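Local coordinates for Lin2634 protein (Listeria innocua, PDB 3MZO) that probably acts as a metal-dependent phosphohydrolase of the HD-domain superfamily, related to the 5'-deoxynucleotidase YfbR, and binds calcium ions, at residues I4-Y7 and F8-L11; F147-Q151 and K152-E156. One frame throughout, in Å; residues are numbered along the deposited sequence.

In the fold
Contacts 1 and 2 come in series along a chain of helices and loops, without strands, the first on the N-terminal helix 4-13, the second where helix 129-151 gives way to the loop before helix 158-172. They share no helix and do not touch: their centres are 36 Å apart and their nearest atoms about 22 Å. Neither supplies a calcium ligand, yet helix 129-151 carries Asp-138, which joins His-34, His-68 and Asp-69 round a calcium ion in the manner of an HD-domain site. Contact 1 meets a second subunit along much of its length, whereas contact 2 ends the helix that carries Asp-138.

Contact 1 (I4-Y7 and F8-L11); sequences IHQY and FQSL
The Phe-8 ring receives CG2 of Ile-4 over one face, a CH-pi contact with that methyl carbon 3.8 Å from the Phe-8 ring centroid and 16° off the normal. CG2 stands anti to the backbone N of Ile-4 (chi1 -64°, measured to CG1), which turns it toward the ring one helical turn on. The Tyr-7 ring meets the Phe-8 ring rim to rim, their planes at 48° and CD2 of Tyr-7 3.6 Å from CD1 of Phe-8. Farther out on the tyrosine, CZ lies 4.0 Å from CD2 of Leu-11, and Tyr-117 of the same chain packs edge-to-face with the tyrosine ring. Over one face of the His-5 imidazole lies CG of Gln-9, 4.2 Å from the His-5 ring centroid; both ring nitrogens bond a second subunit, ND1 with Tyr-144 and NE2 with Glu-193. Beneath the side chains, N of Phe-8 bonds O of Ile-4 at 2.8 Å, and Gln-9 and Ser-10 repeat the i to i+4 pattern. O of Tyr-7 takes a weak bond from N of Leu-11 and lies suspiciously close, at 2.5 Å, to OG of Ser-10, a doubtful length; that OG also bonds the Tyr-70 hydroxyl. Backbone bonds and side-chain contacts one turn apart are the ordinary alpha-helical pattern; helix 4-13 lies at a subunit interface, against its own chain and the second subunit.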
loop_
_atom_site.group_PDB
_atom_site.type_symbol
_atom_site.label_atom_id
_atom_site.label_comp_id
_atom_site.label_asym_id
_atom_site.label_seq_id
_atom_site.Cartn_x
_atom_site.Cartn_y
_atom_site.Cartn_z
ATOM N N ILE B 4 24.163 -1.873 -19.776
ATOM C CA ILE B 4 24.051 -2.562 -18.503
ATOM C C ILE B 4 23.318 -1.696 -17.438
ATOM O O ILE B 4 22.634 -2.235 -16.581
ATOM C CB ILE B 4 25.426 -3.035 -18.052
ATOM C CG1 ILE B 4 25.969 -4.068 -19.056
ATOM C CG2 ILE B 4 25.352 -3.651 -16.640
ATOM C CD1 ILE B 4 25.097 -5.347 -19.240
ATOM N N HIS B 5 23.428 -0.368 -17.537
ATOM C CA HIS B 5 22.695 0.538 -16.649
ATOM C C HIS B 5 21.198 0.215 -16.650
ATOM O O HIS B 5 20.590 0.042 -15.585
ATOM C CB HIS B 5 22.932 1.985 -17.039
ATOM C CG HIS B 5 21.947 2.935 -16.460
ATOM N ND1 HIS B 5 21.872 3.192 -15.107
ATOM C CD2 HIS B 5 20.969 3.670 -17.044
ATOM C CE1 HIS B 5 20.905 4.067 -14.890
ATOM N NE2 HIS B 5 20.342 4.370 -16.047
ATOM N N GLN B 6 20.638 0.058 -17.839
ATOM C CA GLN B 6 19.224 -0.248 -17.988
ATOM C C GLN B 6 18.935 -1.611 -17.359
ATOM O O GLN B 6 17.908 -1.819 -16.726
ATOM C CB GLN B 6 18.787 -0.280 -19.473
ATOM C CG GLN B 6 19.208 0.918 -20.328
ATOM C CD GLN B 6 18.516 2.224 -19.946
ATOM O OE1 GLN B 6 17.427 2.220 -19.353
ATOM N NE2 GLN B 6 19.151 3.359 -20.295
ATOM N N TYR B 7 19.844 -2.545 -17.536
ATOM C CA TYR B 7 19.664 -3.876 -16.980
ATOM C C TYR B 7 19.666 -3.811 -15.438
ATOM O O TYR B 7 18.826 -4.450 -14.783
ATOM C CB TYR B 7 20.776 -4.809 -17.467
ATOM C CG TYR B 7 20.865 -6.081 -16.662
ATOM C CD1 TYR B 7 19.905 -7.070 -16.797
ATOM C CD2 TYR B 7 21.898 -6.286 -15.738
ATOM C CE1 TYR B 7 19.969 -8.248 -16.051
ATOM C CE2 TYR B 7 21.949 -7.452 -14.956
ATOM C CZ TYR B 7 20.984 -8.427 -15.127
ATOM O OH TYR B 7 21.024 -9.581 -14.397
ATOM N N PHE B 8 20.597 -3.033 -14.869
ATOM C CA PHE B 8 20.652 -2.869 -13.417
ATOM C C PHE B 8 19.355 -2.229 -12.886
ATOM O O PHE B 8 18.856 -2.624 -11.830
ATOM C CB PHE B 8 21.878 -2.026 -12.992
ATOM C CG PHE B 8 23.217 -2.776 -13.029
ATOM C CD1 PHE B 8 23.297 -4.132 -13.240
ATOM C CD2 PHE B 8 24.382 -2.090 -12.766
ATOM C CE1 PHE B 8 24.539 -4.783 -13.238
ATOM C CE2 PHE B 8 25.609 -2.713 -12.765
ATOM C CZ PHE B 8 25.698 -4.062 -12.989
ATOM N N GLN B 9 18.795 -1.256 -13.619
ATOM C CA GLN B 9 17.541 -0.615 -13.171
ATOM C C GLN B 9 16.435 -1.610 -13.196
ATOM O O GLN B 9 15.621 -1.618 -12.284
ATOM C CB GLN B 9 17.112 0.546 -14.053
ATOM C CG GLN B 9 17.967 1.748 -13.913
ATOM C CD GLN B 9 17.530 2.811 -14.869
ATOM O OE1 GLN B 9 17.370 2.561 -16.074
ATOM N NE2 GLN B 9 17.327 4.000 -14.351
ATOM N N SER B 10 16.437 -2.470 -14.218
ATOM C CA SER B 10 15.394 -3.472 -14.373
ATOM C C SER B 10 15.294 -4.407 -13.170
ATOM O O SER B 10 14.229 -4.961 -12.897
ATOM C CB SER B 10 15.617 -4.317 -15.626
ATOM O OG SER B 10 16.579 -5.341 -15.402
ATOM N N LEU B 11 16.414 -4.644 -12.484
ATOM C CA LEU B 11 16.407 -5.586 -11.355
ATOM C C LEU B 11 15.450 -5.095 -10.263
ATOM O O LEU B 11 14.776 -5.906 -9.613
ATOM C CB LEU B 11 17.817 -5.778 -10.770
ATOM C CG LEU B 11 18.885 -6.320 -11.672
ATOM C CD1 LEU B 11 20.336 -6.159 -11.035
ATOM C CD2 LEU B 11 18.538 -7.731 -11.986
#

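Contact 2 (F147-Q151 and K152-E156)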
loop_
_atom_site.group_PDB
_atom_site.type_symbol
_atom_site.label_atom_id
_atom_site.label_comp_id
_atom_site.label_asym_id
_atom_site.label_seq_id
_atom_site.Cartn_x
_atom_site.Cartn_y
_atom_site.Cartn_z
ATOM N N PHE B 147 1.666 -23.139 1.769
ATOM C CA PHE B 147 1.609 -23.625 3.137
ATOM C C PHE B 147 1.291 -22.481 4.092
ATOM O O PHE B 147 0.425 -22.609 4.963
ATOM C CB PHE B 147 2.956 -24.281 3.499
ATOM C CG PHE B 147 3.033 -24.790 4.895
ATOM C CD1 PHE B 147 2.608 -26.071 5.195
ATOM C CD2 PHE B 147 3.552 -23.998 5.907
ATOM C CE1 PHE B 147 2.684 -26.572 6.518
ATOM C CE2 PHE B 147 3.636 -24.485 7.228
ATOM C CZ PHE B 147 3.190 -25.773 7.530
ATOM N N GLY B 148 1.980 -21.368 3.905
ATOM C CA GLY B 148 1.784 -20.191 4.740
ATOM C C GLY B 148 0.344 -19.742 4.686
ATOM O O GLY B 148 -0.253 -19.483 5.707
ATOM N N GLU B 149 -0.217 -19.668 3.485
ATOM C CA GLU B 149 -1.608 -19.256 3.323
ATOM C C GLU B 149 -2.600 -20.226 3.977
ATOM O O GLU B 149 -3.563 -19.807 4.639
ATOM C CB GLU B 149 -1.916 -19.018 1.837
ATOM C CG GLU B 149 -1.079 -17.843 1.229
ATOM C CD GLU B 149 -1.318 -16.494 1.925
ATOM O OE1 GLU B 149 -2.489 -16.164 2.188
ATOM O OE2 GLU B 149 -0.346 -15.738 2.168
ATOM N N ILE B 150 -2.350 -21.521 3.822
ATOM C CA ILE B 150 -3.224 -22.536 4.371
ATOM C C ILE B 150 -3.204 -22.515 5.887
ATOM O O ILE B 150 -4.243 -22.652 6.538
ATOM C CB ILE B 150 -2.821 -23.936 3.870
ATOM C CG1 ILE B 150 -3.078 -24.042 2.368
ATOM C CG2 ILE B 150 -3.591 -25.025 4.621
ATOM C CD1 ILE B 150 -2.266 -25.142 1.700
ATOM N N GLN B 151 -2.017 -22.341 6.433
ATOM C CA GLN B 151 -1.800 -22.175 7.876
ATOM C C GLN B 151 -2.638 -21.035 8.423
ATOM O O GLN B 151 -3.203 -21.148 9.509
ATOM C CB GLN B 151 -0.341 -21.836 8.155
ATOM C CG GLN B 151 0.304 -22.711 9.161
ATOM C CD GLN B 151 1.770 -22.369 9.359
ATOM O OE1 GLN B 151 2.459 -21.900 8.433
ATOM N NE2 GLN B 151 2.254 -22.587 10.579
ATOM N N LYS B 152 -2.709 -19.944 7.662
ATOM C CA LYS B 152 -3.462 -18.744 8.080
ATOM C C LYS B 152 -4.948 -18.847 7.800
ATOM O O LYS B 152 -5.714 -17.930 8.093
ATOM C CB LYS B 152 -2.862 -17.497 7.430
ATOM C CG LYS B 152 -1.442 -17.196 7.833
ATOM C CD LYS B 152 -0.954 -15.930 7.086
ATOM C CE LYS B 152 0.418 -15.471 7.453
ATOM N NZ LYS B 152 1.475 -16.402 6.930
ATOM N N GLY B 153 -5.371 -19.986 7.260
ATOM C CA GLY B 153 -6.777 -20.250 6.990
ATOM C C GLY B 153 -7.309 -19.447 5.802
ATOM O O GLY B 153 -8.467 -19.095 5.774
ATOM N N ASN B 154 -6.455 -19.143 4.832
ATOM C CA ASN B 154 -6.897 -18.463 3.653
ATOM C C ASN B 154 -8.106 -19.205 3.070
ATOM O O ASN B 154 -8.045 -20.400 2.829
ATOM C CB ASN B 154 -5.766 -18.392 2.628
ATOM C CG ASN B 154 -6.105 -17.500 1.449
ATOM O OD1 ASN B 154 -7.185 -17.631 0.879
ATOM N ND2 ASN B 154 -5.178 -16.602 1.071
ATOM N N PRO B 155 -9.206 -18.495 2.838
ATOM C CA PRO B 155 -10.367 -19.245 2.436
ATOM C C PRO B 155 -10.314 -19.852 1.029
ATOM O O PRO B 155 -11.134 -20.700 0.743
ATOM C CB PRO B 155 -11.517 -18.230 2.555
ATOM C CG PRO B 155 -10.862 -16.878 2.635
ATOM C CD PRO B 155 -9.512 -17.103 3.212
ATOM N N GLU B 156 -9.378 -19.447 0.177
ATOM C CA GLU B 156 -9.358 -19.925 -1.201
ATOM C C GLU B 156 -8.781 -21.324 -1.355
ATOM O O GLU B 156 -7.626 -21.564 -1.002
ATOM C CB GLU B 156 -8.546 -18.964 -2.088
ATOM C CG GLU B 156 -9.218 -17.610 -2.347
ATOM C CD GLU B 156 -10.504 -17.709 -3.174
ATOM O OE1 GLU B 156 -10.814 -18.786 -3.731
ATOM O OE2 GLU B 156 -11.220 -16.695 -3.273
HETATM O O HOH W 1 1.294 -16.542 4.128
#
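A Schellman motif ends helix 129-151, and an Asx turn overlaps it at Asn-154. Gly-153, with its positive phi, turns the chain so that N of Asn-154 reaches back to O of Glu-149 at 3.0 Å, while N of Gly-153 bonds O of Ile-150 from above the carbonyl plane. One residue earlier, N of Lys-152 still makes a helical bond to O of Gly-148. Side chains reinforce this end. ND2 of Asn-154 donates to OE1 of Glu-149 at 2.9 Å, almost straight at 167°. The acceptor lies in the Asn-154 amide plane and is met on its anti side, somewhat out of the carboxylate plane, with carboxylate and amide planes 77° apart. Asn-154 CG is anti to its own N (chi1 -171°), which carries the amide across to the glutamate carboxylate. The other end of that amide serves the next turn: OD1 of Asn-154 accepts N of Glu-156 at 2.9 Å, in the carbonyl plane. A water links OE2 of Glu-149, 2.7 Å away, with NZ of Lys-152, and CG of Lys-152 packs 3.3 Å from O of Gly-148. The buried Glu-149 carboxylate has further partners in the backbone N atoms of Tyr-26 and Gln-27, and this gathering of donors probably stabilises its negative charge. Bonds from Lys-152 NZ to Gln-27 and from Asn-154 ND2 to O of Phe-24 tie the turn to the loop that holds Phe-24, Tyr-26 and Gln-27. Phe-159 of helix 158-172 packs against Glu-149 and Asn-154, while Ile-150 reaches Tyr-163 on that helix and Leu-201 on helix 201-211.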